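Local coordinates for protein ammonium transporter (Kuenenia stuttgartiensis, PDB 6EU6) that probably senses ammonium as the trimeric membrane sensor part of an ammonium sensor histidine kinase, signalling across the membrane, at residues N3-I8 with L228-V233; L11-A16 with F97-V102; L52-V57 with F103-A108; W142-L147 with A167-S172. All blocks are in the same frame, centred on the assembly; numbering follows the deposited sequence.

Contact 1 (N3-I8 with L228-V233); sequences NIQINI and LLRVSV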
loop_
_atom_site.group_PDB
_atom_site.type_symbol
_atom_site.label_atom_id
_atom_site.label_comp_id
_atom_site.label_asym_id
_atom_site.label_seq_id
_atom_site.Cartn_x
_atom_site.Cartn_y
_atom_site.Cartn_z
ATOM N N ASN A 3 22.110 11.964 18.725
ATOM C CA ASN A 3 21.457 10.670 18.923
ATOM C C ASN A 3 20.000 10.721 18.502
ATOM O O ASN A 3 19.505 9.797 17.949
ATOM C CB ASN A 3 21.625 10.053 20.338
ATOM C CG ASN A 3 22.168 11.036 21.363
ATOM O OD1 ASN A 3 23.370 11.370 21.368
ATOM N ND2 ASN A 3 21.286 11.514 22.244
ATOM N N ILE A 4 19.327 11.823 18.711
ATOM C CA ILE A 4 17.979 11.972 18.208
ATOM C C ILE A 4 17.939 12.039 16.678
ATOM O O ILE A 4 17.044 11.396 16.080
ATOM C CB ILE A 4 17.288 13.171 18.847
ATOM C CG1 ILE A 4 17.035 12.827 20.314
ATOM C CG2 ILE A 4 15.967 13.470 18.186
ATOM C CD1 ILE A 4 16.366 13.928 21.079
ATOM N N GLN A 5 18.843 12.813 16.039
ATOM C CA GLN A 5 18.949 12.813 14.574
ATOM C C GLN A 5 19.243 11.397 14.000
ATOM O O GLN A 5 18.691 11.005 12.961
ATOM C CB GLN A 5 19.976 13.839 14.071
ATOM C CG GLN A 5 20.009 13.966 12.506
ATOM C CD GLN A 5 18.789 14.620 11.770
ATOM O OE1 GLN A 5 18.220 15.681 12.154
ATOM N NE2 GLN A 5 18.397 13.989 10.675
ATOM N N ILE A 6 20.075 10.627 14.690
ATOM C CA ILE A 6 20.351 9.259 14.259
ATOM C C ILE A 6 19.067 8.422 14.299
ATOM O O ILE A 6 18.816 7.645 13.370
ATOM C CB ILE A 6 21.417 8.591 15.117
ATOM C CG1 ILE A 6 22.817 9.158 14.773
ATOM C CG2 ILE A 6 21.420 7.087 14.883
ATOM C CD1 ILE A 6 23.927 8.706 15.731
ATOM N N ASN A 7 18.255 8.598 15.350
ATOM C CA ASN A 7 16.962 7.914 15.472
ATOM C C ASN A 7 15.977 8.268 14.352
ATOM O O ASN A 7 15.323 7.403 13.824
ATOM C CB ASN A 7 16.264 8.223 16.791
ATOM C CG ASN A 7 16.872 7.461 17.932
ATOM O OD1 ASN A 7 17.644 6.556 17.688
ATOM N ND2 ASN A 7 16.518 7.830 19.177
ATOM N N ILE A 8 15.910 9.534 14.004
ATOM C CA ILE A 8 15.046 10.022 12.912
ATOM C C ILE A 8 15.534 9.395 11.579
ATOM O O ILE A 8 14.730 9.110 10.705
ATOM C CB ILE A 8 15.209 11.539 12.880
ATOM C CG1 ILE A 8 14.454 12.130 14.055
ATOM C CG2 ILE A 8 14.749 12.155 11.611
ATOM C CD1 ILE A 8 14.807 13.597 14.285
ATOM N N LEU A 228 18.792 9.342 0.423
ATOM C CA LEU A 228 19.444 10.375 1.232
ATOM C C LEU A 228 20.120 9.776 2.462
ATOM O O LEU A 228 21.097 10.312 2.990
ATOM C CB LEU A 228 18.432 11.419 1.676
ATOM C CG LEU A 228 17.869 12.280 0.555
ATOM C CD1 LEU A 228 16.796 13.218 1.070
ATOM C CD2 LEU A 228 18.957 13.099 -0.118
ATOM N N LEU A 229 19.606 8.645 2.934
ATOM C CA LEU A 229 20.116 7.993 4.130
ATOM C C LEU A 229 20.020 8.868 5.389
ATOM O O LEU A 229 20.613 8.573 6.363
ATOM C CB LEU A 229 21.524 7.457 3.902
ATOM C CG LEU A 229 21.601 6.419 2.817
ATOM C CD1 LEU A 229 23.044 5.987 2.592
ATOM C CD2 LEU A 229 20.724 5.214 3.098
ATOM N N ARG A 230 19.216 9.926 5.341
ATOM C CA ARG A 230 19.066 10.837 6.472
ATOM C C ARG A 230 17.868 11.717 6.167
ATOM O O ARG A 230 17.442 11.808 5.021
ATOM C CB ARG A 230 20.301 11.720 6.695
ATOM C CG ARG A 230 20.391 12.912 5.754
ATOM C CD ARG A 230 21.574 13.802 6.117
ATOM N NE ARG A 230 21.949 13.486 7.476
ATOM C CZ ARG A 230 21.403 14.042 8.557
ATOM N NH1 ARG A 230 20.476 15.024 8.440
ATOM N NH2 ARG A 230 21.812 13.615 9.739
ATOM N N VAL A 231 17.314 12.344 7.192
ATOM C CA VAL A 231 16.201 13.233 6.979
ATOM C C VAL A 231 16.719 14.615 6.958
ATOM O O VAL A 231 17.366 15.020 7.889
ATOM C CB VAL A 231 15.193 13.128 8.135
ATOM C CG1 VAL A 231 13.986 13.981 7.838
ATOM C CG2 VAL A 231 14.805 11.671 8.390
ATOM N N SER A 232 16.421 15.346 5.901
ATOM C CA SER A 232 16.683 16.803 5.805
ATOM C C SER A 232 15.541 17.380 4.998
ATOM O O SER A 232 14.728 16.665 4.432
ATOM C CB SER A 232 17.996 17.139 5.095
ATOM O OG SER A 232 18.223 16.396 3.899
ATOM N N VAL A 233 15.533 18.668 4.894
ATOM C CA VAL A 233 14.692 19.419 3.949
ATOM C C VAL A 233 14.760 18.879 2.499
ATOM O O VAL A 233 13.802 18.936 1.705
ATOM C CB VAL A 233 15.097 20.920 4.060
ATOM C CG1 VAL A 233 15.114 21.340 5.539
ATOM C CG2 VAL A 233 16.487 21.175 3.532
#

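Contact 2 (L11-A16 with F97-V102); sequences LWVIMA and FFFQMV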
loop_
_atom_site.group_PDB
_atom_site.type_symbol
_atom_site.label_atom_id
_atom_site.label_comp_id
_atom_site.label_asym_id
_atom_site.label_seq_id
_atom_site.Cartn_x
_atom_site.Cartn_y
_atom_site.Cartn_z
ATOM N N LEU A 11 14.417 5.857 11.347
ATOM C CA LEU A 11 13.024 5.826 11.075
ATOM C C LEU A 11 12.762 6.008 9.579
ATOM O O LEU A 11 11.957 5.246 8.990
ATOM C CB LEU A 11 12.308 6.888 11.888
ATOM C CG LEU A 11 10.799 7.059 11.668
ATOM C CD1 LEU A 11 10.071 5.736 11.835
ATOM C CD2 LEU A 11 10.270 8.118 12.645
ATOM N N TRP A 12 13.400 7.027 8.968
ATOM C CA TRP A 12 13.108 7.307 7.566
ATOM C C TRP A 12 13.641 6.166 6.675
ATOM O O TRP A 12 12.915 5.628 5.814
ATOM C CB TRP A 12 13.638 8.640 7.131
ATOM C CG TRP A 12 13.549 8.890 5.620
ATOM C CD1 TRP A 12 14.551 9.343 4.806
ATOM C CD2 TRP A 12 12.407 8.695 4.764
ATOM N NE1 TRP A 12 14.124 9.437 3.529
ATOM C CE2 TRP A 12 12.804 9.071 3.464
ATOM C CE3 TRP A 12 11.076 8.219 4.973
ATOM C CZ2 TRP A 12 11.937 8.987 2.353
ATOM C CZ3 TRP A 12 10.202 8.124 3.865
ATOM C CH2 TRP A 12 10.651 8.530 2.561
ATOM N N VAL A 13 14.887 5.737 6.904
ATOM C CA VAL A 13 15.478 4.721 6.058
ATOM C C VAL A 13 14.643 3.453 6.123
ATOM O O VAL A 13 14.433 2.789 5.121
ATOM C CB VAL A 13 16.959 4.520 6.401
ATOM C CG1 VAL A 13 17.538 3.313 5.701
ATOM C CG2 VAL A 13 17.738 5.776 5.976
ATOM N N ILE A 14 14.174 3.091 7.314
ATOM C CA ILE A 14 13.415 1.839 7.466
ATOM C C ILE A 14 12.022 1.977 6.848
ATOM O O ILE A 14 11.537 1.069 6.158
ATOM C CB ILE A 14 13.441 1.290 8.942
ATOM C CG1 ILE A 14 13.277 -0.185 8.982
ATOM C CG2 ILE A 14 12.322 1.880 9.735
ATOM C CD1 ILE A 14 14.440 -0.999 8.499
ATOM N N MET A 15 11.412 3.136 7.004
ATOM C CA MET A 15 10.115 3.389 6.331
ATOM C C MET A 15 10.256 3.297 4.792
ATOM O O MET A 15 9.458 2.650 4.099
ATOM C CB MET A 15 9.530 4.746 6.726
ATOM C CG MET A 15 8.457 4.722 7.815
ATOM S SD MET A 15 7.004 3.638 7.323
ATOM C CE MET A 15 6.765 3.549 5.560
ATOM N N ALA A 16 11.262 3.970 4.262
ATOM C CA ALA A 16 11.572 3.911 2.837
ATOM C C ALA A 16 11.824 2.505 2.413
ATOM O O ALA A 16 11.388 2.102 1.345
ATOM C CB ALA A 16 12.772 4.793 2.531
ATOM N N PHE A 97 21.167 -2.024 6.211
ATOM C CA PHE A 97 21.238 -3.373 5.689
ATOM C C PHE A 97 19.903 -3.791 5.006
ATOM O O PHE A 97 19.918 -4.333 3.888
ATOM C CB PHE A 97 21.545 -4.334 6.813
ATOM C CG PHE A 97 21.921 -5.687 6.361
ATOM C CD1 PHE A 97 20.979 -6.650 6.134
ATOM C CD2 PHE A 97 23.258 -6.033 6.253
ATOM C CE1 PHE A 97 21.324 -7.923 5.727
ATOM C CE2 PHE A 97 23.607 -7.318 5.897
ATOM C CZ PHE A 97 22.630 -8.261 5.596
ATOM N N PHE A 98 18.773 -3.470 5.645
ATOM C CA PHE A 98 17.519 -3.903 5.097
ATOM C C PHE A 98 17.168 -3.102 3.850
ATOM O O PHE A 98 16.631 -3.663 2.885
ATOM C CB PHE A 98 16.396 -3.804 6.138
ATOM C CG PHE A 98 15.077 -4.336 5.634
ATOM C CD1 PHE A 98 14.971 -5.630 5.107
ATOM C CD2 PHE A 98 13.974 -3.519 5.564
ATOM C CE1 PHE A 98 13.791 -6.101 4.553
ATOM C CE2 PHE A 98 12.775 -3.992 5.025
ATOM C CZ PHE A 98 12.681 -5.283 4.533
ATOM N N PHE A 99 17.427 -1.803 3.914
ATOM C CA PHE A 99 17.315 -0.917 2.757
ATOM C C PHE A 99 18.070 -1.436 1.539
ATOM O O PHE A 99 17.507 -1.586 0.449
ATOM C CB PHE A 99 17.730 0.483 3.147
ATOM C CG PHE A 99 17.434 1.543 2.087
ATOM C CD1 PHE A 99 16.169 2.050 1.917
ATOM C CD2 PHE A 99 18.427 2.017 1.274
ATOM C CE1 PHE A 99 15.905 3.061 0.936
ATOM C CE2 PHE A 99 18.181 3.020 0.326
ATOM C CZ PHE A 99 16.896 3.524 0.132
ATOM N N GLN A 100 19.296 -1.867 1.751
ATOM C CA GLN A 100 20.061 -2.355 0.639
ATOM C C GLN A 100 19.549 -3.746 0.246
ATOM O O GLN A 100 19.642 -4.088 -0.896
ATOM C CB GLN A 100 21.560 -2.402 0.983
ATOM C CG GLN A 100 22.200 -1.041 1.276
ATOM C CD GLN A 100 22.163 -0.124 0.046
ATOM O OE1 GLN A 100 22.157 -0.584 -1.065
ATOM N NE2 GLN A 100 22.076 1.177 0.270
ATOM N N MET A 101 19.000 -4.556 1.179
ATOM C CA MET A 101 18.429 -5.828 0.789
ATOM C C MET A 101 17.264 -5.652 -0.185
ATOM O O MET A 101 17.149 -6.375 -1.169
ATOM C CB MET A 101 17.962 -6.635 2.032
ATOM C CG MET A 101 17.361 -7.985 1.711
ATOM S SD MET A 101 16.865 -8.845 3.243
ATOM C CE MET A 101 18.516 -9.307 3.730
ATOM N N VAL A 102 16.364 -4.713 0.123
ATOM C CA VAL A 102 15.236 -4.548 -0.769
ATOM C C VAL A 102 15.684 -3.935 -2.131
ATOM O O VAL A 102 15.054 -4.171 -3.152
ATOM C CB VAL A 102 14.050 -3.801 -0.112
ATOM C CG1 VAL A 102 13.533 -4.614 1.080
ATOM C CG2 VAL A 102 14.396 -2.407 0.339
#

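Contact 3 (L52-V57 with F103-A108); sequences LISSLV and FASTAA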
loop_
_atom_site.group_PDB
_atom_site.type_symbol
_atom_site.label_atom_id
_atom_site.label_comp_id
_atom_site.label_asym_id
_atom_site.label_seq_id
_atom_site.Cartn_x
_atom_site.Cartn_y
_atom_site.Cartn_z
ATOM N N LEU A 52 11.848 -14.337 -1.705
ATOM C CA LEU A 52 12.411 -15.262 -0.698
ATOM C C LEU A 52 13.962 -15.436 -0.915
ATOM O O LEU A 52 14.732 -15.285 0.043
ATOM C CB LEU A 52 11.757 -16.645 -0.741
ATOM C CG LEU A 52 10.195 -16.635 -0.817
ATOM C CD1 LEU A 52 9.666 -18.007 -0.952
ATOM C CD2 LEU A 52 9.653 -15.991 0.423
ATOM N N ILE A 53 14.326 -15.731 -2.168
ATOM C CA ILE A 53 15.696 -16.072 -2.584
ATOM C C ILE A 53 16.640 -14.890 -2.451
ATOM O O ILE A 53 17.726 -15.000 -1.854
ATOM C CB ILE A 53 15.743 -16.604 -4.015
ATOM C CG1 ILE A 53 14.868 -17.850 -4.236
ATOM C CG2 ILE A 53 17.174 -16.983 -4.421
ATOM C CD1 ILE A 53 15.127 -18.991 -3.273
ATOM N N SER A 54 16.202 -13.734 -2.940
ATOM C CA SER A 54 17.018 -12.543 -2.934
ATOM C C SER A 54 17.313 -12.135 -1.501
ATOM O O SER A 54 18.419 -11.746 -1.169
ATOM C CB SER A 54 16.388 -11.451 -3.823
ATOM O OG SER A 54 15.178 -10.946 -3.305
ATOM N N SER A 55 16.330 -12.282 -0.602
ATOM C CA SER A 55 16.543 -11.898 0.799
ATOM C C SER A 55 17.634 -12.778 1.395
ATOM O O SER A 55 18.502 -12.299 2.082
ATOM C CB SER A 55 15.289 -12.108 1.636
ATOM O OG SER A 55 14.218 -11.206 1.315
ATOM N N LEU A 56 17.530 -14.066 1.221
ATOM C CA LEU A 56 18.485 -14.952 1.890
ATOM C C LEU A 56 19.898 -14.878 1.261
ATOM O O LEU A 56 20.900 -14.891 1.962
ATOM C CB LEU A 56 18.013 -16.402 1.873
ATOM C CG LEU A 56 16.773 -16.731 2.704
ATOM C CD1 LEU A 56 16.496 -18.206 2.560
ATOM C CD2 LEU A 56 17.018 -16.424 4.129
ATOM N N VAL A 57 19.969 -14.770 -0.052
ATOM C CA VAL A 57 21.281 -14.728 -0.727
ATOM C C VAL A 57 21.964 -13.416 -0.392
ATOM O O VAL A 57 23.172 -13.352 -0.164
ATOM C CB VAL A 57 21.100 -14.940 -2.228
ATOM C CG1 VAL A 57 22.405 -14.626 -3.003
ATOM C CG2 VAL A 57 20.610 -16.330 -2.488
ATOM N N PHE A 103 16.731 -3.101 -2.139
ATOM C CA PHE A 103 17.384 -2.750 -3.432
ATOM C C PHE A 103 17.807 -3.983 -4.243
ATOM O O PHE A 103 17.531 -4.100 -5.430
ATOM C CB PHE A 103 18.560 -1.776 -3.178
ATOM C CG PHE A 103 18.160 -0.334 -3.127
ATOM C CD1 PHE A 103 16.975 0.052 -2.535
ATOM C CD2 PHE A 103 18.999 0.637 -3.605
ATOM C CE1 PHE A 103 16.599 1.374 -2.486
ATOM C CE2 PHE A 103 18.597 1.961 -3.617
ATOM C CZ PHE A 103 17.417 2.334 -3.030
ATOM N N ALA A 104 18.455 -4.942 -3.585
ATOM C CA ALA A 104 18.897 -6.140 -4.255
ATOM C C ALA A 104 17.682 -6.922 -4.782
ATOM O O ALA A 104 17.748 -7.440 -5.892
ATOM C CB ALA A 104 19.744 -7.054 -3.345
ATOM N N SER A 105 16.598 -7.006 -3.997
ATOM C CA SER A 105 15.430 -7.672 -4.454
ATOM C C SER A 105 14.819 -7.019 -5.694
ATOM O O SER A 105 14.159 -7.717 -6.506
ATOM C CB SER A 105 14.394 -7.729 -3.339
ATOM O OG SER A 105 14.940 -8.516 -2.266
ATOM N N THR A 106 14.891 -5.707 -5.734
ATOM C CA THR A 106 14.459 -4.923 -6.937
ATOM C C THR A 106 15.269 -5.323 -8.183
ATOM O O THR A 106 14.758 -5.614 -9.234
ATOM C CB THR A 106 14.544 -3.429 -6.676
ATOM O OG1 THR A 106 13.867 -3.127 -5.462
ATOM C CG2 THR A 106 13.897 -2.646 -7.749
ATOM N N ALA A 107 16.565 -5.314 -8.029
ATOM C CA ALA A 107 17.473 -5.664 -9.142
ATOM C C ALA A 107 17.166 -7.051 -9.651
ATOM O O ALA A 107 17.071 -7.288 -10.829
ATOM C CB ALA A 107 18.914 -5.570 -8.663
ATOM N N ALA A 108 16.880 -7.954 -8.740
ATOM C CA ALA A 108 16.742 -9.328 -9.168
ATOM C C ALA A 108 15.404 -9.646 -9.794
ATOM O O ALA A 108 15.292 -10.552 -10.631
ATOM C CB ALA A 108 16.951 -10.200 -7.932
HETATM O O HOH W 1 13.824 -10.361 -5.596
#

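Contact 4 (W142-L147 with A167-S172); sequences WAWGNL and ATVVHS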
loop_
_atom_site.group_PDB
_atom_site.type_symbol
_atom_site.label_atom_id
_atom_site.label_comp_id
_atom_site.label_asym_id
_atom_site.label_seq_id
_atom_site.Cartn_x
_atom_site.Cartn_y
_atom_site.Cartn_z
ATOM N N TRP A 142 31.758 -1.722 -6.756
ATOM C CA TRP A 142 32.519 -0.812 -7.624
ATOM C C TRP A 142 31.984 0.589 -7.543
ATOM O O TRP A 142 32.770 1.557 -7.550
ATOM C CB TRP A 142 32.540 -1.301 -9.055
ATOM C CG TRP A 142 33.125 -2.643 -9.230
ATOM C CD1 TRP A 142 33.828 -3.374 -8.287
ATOM C CD2 TRP A 142 33.047 -3.464 -10.388
ATOM N NE1 TRP A 142 34.161 -4.613 -8.811
ATOM C CE2 TRP A 142 33.704 -4.665 -10.101
ATOM C CE3 TRP A 142 32.467 -3.309 -11.639
ATOM C CZ2 TRP A 142 33.779 -5.696 -11.015
ATOM C CZ3 TRP A 142 32.573 -4.312 -12.523
ATOM C CH2 TRP A 142 33.202 -5.485 -12.211
ATOM N N ALA A 143 30.639 0.686 -7.499
ATOM C CA ALA A 143 29.905 1.986 -7.608
ATOM C C ALA A 143 29.641 2.614 -6.284
ATOM O O ALA A 143 29.745 3.833 -6.099
ATOM C CB ALA A 143 28.591 1.767 -8.376
ATOM N N TRP A 144 29.409 1.764 -5.282
ATOM C CA TRP A 144 28.945 2.234 -3.998
ATOM C C TRP A 144 29.734 1.667 -2.803
ATOM O O TRP A 144 29.284 1.797 -1.693
ATOM C CB TRP A 144 27.470 1.763 -3.817
ATOM C CG TRP A 144 26.423 2.480 -4.648
ATOM C CD1 TRP A 144 26.576 3.595 -5.419
ATOM C CD2 TRP A 144 25.056 2.105 -4.758
ATOM N NE1 TRP A 144 25.365 3.943 -6.033
ATOM C CE2 TRP A 144 24.417 3.052 -5.607
ATOM C CE3 TRP A 144 24.299 1.077 -4.198
ATOM C CZ2 TRP A 144 23.081 2.993 -5.902
ATOM C CZ3 TRP A 144 22.949 1.015 -4.469
ATOM C CH2 TRP A 144 22.349 1.963 -5.359
ATOM N N GLY A 145 30.855 0.977 -3.012
ATOM C CA GLY A 145 31.549 0.350 -1.932
ATOM C C GLY A 145 32.193 1.310 -0.929
ATOM O O GLY A 145 32.683 0.907 0.127
ATOM N N ASN A 146 32.094 2.597 -1.190
ATOM C CA ASN A 146 32.501 3.570 -0.174
ATOM C C ASN A 146 31.472 3.815 0.909
ATOM O O ASN A 146 31.724 4.587 1.796
ATOM C CB ASN A 146 32.800 4.922 -0.829
ATOM C CG ASN A 146 31.566 5.560 -1.484
ATOM O OD1 ASN A 146 30.823 4.958 -2.208
ATOM N ND2 ASN A 146 31.420 6.771 -1.271
ATOM N N LEU A 147 30.269 3.265 0.795
ATOM C CA LEU A 147 29.121 3.907 1.508
ATOM C C LEU A 147 29.001 3.465 2.968
ATOM O O LEU A 147 28.501 4.186 3.790
ATOM C CB LEU A 147 27.805 3.543 0.799
ATOM C CG LEU A 147 26.492 4.293 0.981
ATOM C CD1 LEU A 147 26.609 5.715 0.478
ATOM C CD2 LEU A 147 25.443 3.518 0.158
ATOM N N ALA A 167 20.052 3.943 -10.740
ATOM C CA ALA A 167 19.628 3.817 -12.112
ATOM C C ALA A 167 20.426 2.722 -12.874
ATOM O O ALA A 167 19.862 1.932 -13.665
ATOM C CB ALA A 167 19.751 5.150 -12.840
ATOM N N THR A 168 21.732 2.711 -12.618
ATOM C CA THR A 168 22.630 1.721 -13.146
ATOM C C THR A 168 22.754 0.545 -12.162
ATOM O O THR A 168 22.555 -0.601 -12.540
ATOM C CB THR A 168 24.036 2.339 -13.460
ATOM O OG1 THR A 168 23.914 3.265 -14.560
ATOM C CG2 THR A 168 24.954 1.279 -13.896
ATOM N N VAL A 169 23.035 0.835 -10.918
ATOM C CA VAL A 169 23.395 -0.204 -9.946
ATOM C C VAL A 169 22.234 -1.214 -9.759
ATOM O O VAL A 169 22.458 -2.431 -9.707
ATOM C CB VAL A 169 23.774 0.437 -8.624
ATOM C CG1 VAL A 169 24.030 -0.638 -7.523
ATOM C CG2 VAL A 169 25.066 1.216 -8.791
ATOM N N VAL A 170 21.005 -0.707 -9.692
ATOM C CA VAL A 170 19.823 -1.549 -9.626
ATOM C C VAL A 170 19.249 -1.843 -11.023
ATOM O O VAL A 170 19.118 -2.984 -11.439
ATOM C CB VAL A 170 18.784 -0.924 -8.676
ATOM C CG1 VAL A 170 17.475 -1.745 -8.668
ATOM C CG2 VAL A 170 19.361 -0.924 -7.236
ATOM N N HIS A 171 18.841 -0.804 -11.742
ATOM C CA HIS A 171 17.950 -0.973 -12.828
ATOM C C HIS A 171 18.672 -1.460 -14.078
ATOM O O HIS A 171 18.287 -2.436 -14.680
ATOM C CB HIS A 171 17.217 0.363 -12.989
ATOM C CG HIS A 171 16.247 0.587 -11.861
ATOM N ND1 HIS A 171 15.132 -0.194 -11.674
ATOM C CD2 HIS A 171 16.237 1.499 -10.871
ATOM C CE1 HIS A 171 14.474 0.225 -10.617
ATOM N NE2 HIS A 171 15.148 1.224 -10.085
ATOM N N SER A 172 19.716 -0.768 -14.517
ATOM C CA SER A 172 20.455 -1.283 -15.719
ATOM C C SER A 172 21.065 -2.634 -15.470
ATOM O O SER A 172 20.962 -3.564 -16.314
ATOM C CB SER A 172 21.475 -0.286 -16.247
ATOM O OG SER A 172 20.783 0.852 -16.718
#

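Contact 1 (N3-I8 with L228-V233)
Gln5 stretches from the first turns of helix 2-34 to the loop 228-233 and places its amide beside Val231 and the guanidinium of Arg230. Its CG stands anti to the backbone N (chi1 -174°) and the chain then bends at chi2, which carries NE2 outward until it lies 3.1 Å from Val231 O. That hydrogen bond is weak, with an N-H...O angle of 135°. Gln5 NE2 also bonds Asn9 OD1, while Gln5 OE1 accepts a bond from Asn7 ND2 of the second subunit, so partners at both ends fix the rotation of the amide. In the conformer given, one of two, Arg230 crosses Gln5 at about a right angle, an uncertain placing; Gln5 NE2 and Arg230 NH1, both donors, form no bond. A leucine in place of Gln5 would probably leave Val231 O without this donor and Asn7 of the second subunit without its acceptor. One turn on, Ile8 points toward the loop, and its CG2 presses on Val231 CG2 at 3.3 Å, tight for two methyl groups. Val231 is tied to the helix by its N, bonded to Asn9 OD1, and its side chain packs on Trp12. The contact pins the loop between helices 206-226 and 234-261 against the start of helix 2-34, where the Ile8 side chains of all three subunits pack together.

Contact 2 (L11-A16 with F97-V102)
Phe99 is the main bump: its ring leans from helix 93-114 into a hollow on helix 2-34 whose rims are Val13 and Ala16, one turn apart. The root of the side chain meets the first rim, Val13 CG1 lying 3.8 Å from Phe99 CB, and the side chains cross there at about a right angle. Farther out, Phe99 CE1 comes to 3.9 Å from Ala16 CB, a methyl small enough to admit the ring. Between these points Phe99 CD1 rests 3.7 Å from Val13 O, so the floor of the hollow is partly backbone, and Ala17 also touches the Phe99 side chain. A second, shallower fit lies beside it. The CB of Ile14 points away from the opposing helix, but with CG1 anti to the backbone N (chi1 -153°) the side chain doubles back and CD1 ends 3.9 Å from Phe98 CD2. All the touching side chains are apolar and buried. The segment axes run roughly parallel, 24° apart, with a closest approach of 8.9 Å, a spacing consistent with a large ring lodged against a valine and an alanine. Helices 2-34 and 93-114 are thereby joined inside the subunit. Phe98 carries the packing on to Phe221 of the third subunit, which it meets edge-to-face, whereas Phe99 touches Phe103 of its own helix and Ser227 in the loop after helix 206-226.

Contact 3 (L52-V57 with F103-A108)
Segments 52-57 and 103-108 cross steeply, their N-to-C directions 133° apart, and the CA atoms of Ser54 and Ser105 come within 5.3 Å of each other. Two small residues at the crossing allow this approach. Their hydroxyls meet directly: Ser54 OG and Ser105 OG are 2.7 Å apart in a short hydrogen bond that either could donate. Ser54 OG sits between its own backbone N and carbonyl carbon (chi1 68°), a torsion that turns it across to the other helix. Asp50 O and Met101 O are also within bonding range of Ser54 OG and Ser105 OG respectively; with one proton on each hydroxyl the three bonds cannot all form together, so they probably alternate. A water that can donate to both lies 2.7 Å from Ser54 OG and 2.8 Å from Ser105 O, with more acceptors near it than it has protons. Beside this polar patch, Ser54 CB approaches Ala108 CB at 4.3 Å, a looser apolar contact. The crossing joins helix 40-67 to helix 93-114. Ala108 packs on helix 121-144 through Val132, Thr106 meets helices 2-34 and 167-185, and Ser55 OG, bonded to Thr51 O of its own helix, also bonds Asn243 of the third subunit.

Contact 4 (W142-L147 with A167-S172)
Trp144 lays one face of its indole over Val169, whose CG1 sits above the six-membered ring, 3.7 Å from its centroid and 12° off the normal, a clear CH-pi contact. The other methyl, CG2, lies over the same indole nearer the rim, 3.7 Å from Trp144 CE2. Val169 CB points toward the opposing segment, and with CG1 anti to the backbone N (chi1 175°) both methyls meet the indole; CG2 is shared, as it also touches Ala143 CB at 3.6 Å. One valine therefore wedges against two successive residues, Ala143 and Trp144. Trp144 NE1 is bonded to Asp163 O, which fixes the turn of the indole in its plane, and Asp163 also receives the backbone N-H groups of Ala167, Thr168 and Val169 on its carboxylate at the start of helix 167-185. With an alanine here instead of Trp144, Asp163 O is likely to lose this donor and a gap to open over the methyls of Val169. Helix 167-185 starts with a wider pi-type turn, closed by Ser172 N to Ala167 O at 2.8 Å. A MES molecule, probably from the crystallisation liquor, lies about 4 Å from the Trp144 side chain and may mark a pocket. Trp144, Asp163 and the bonded pair His171 and His326 probably correspond to the tryptophan at the ammonium recruitment site, the conserved aspartate and the twin histidines of the ammonium transporter family.

Contacts 2, 3 and 4 are buried, whereas contact 1 lies farther from the chain's centre and is only partly buried. Helix 2-34 serves contacts 1 and 2, which touch where Val231 meets Trp12; helix 93-114 serves contacts 2 and 3, with Met101 packing on Ser55. Contact 4 joins this group through Val170, which reaches Phe103 and Thr106, and through Trp144, which touches Gln100. The chemistry changes with place: a weak amide bond plus methyl packing where the three subunits meet in contact 1, apolar side-chain filling in contact 2, hydroxyls and water in contact 3, and an indole over methyls in contact 4. Contact 4 alone touches no other subunit.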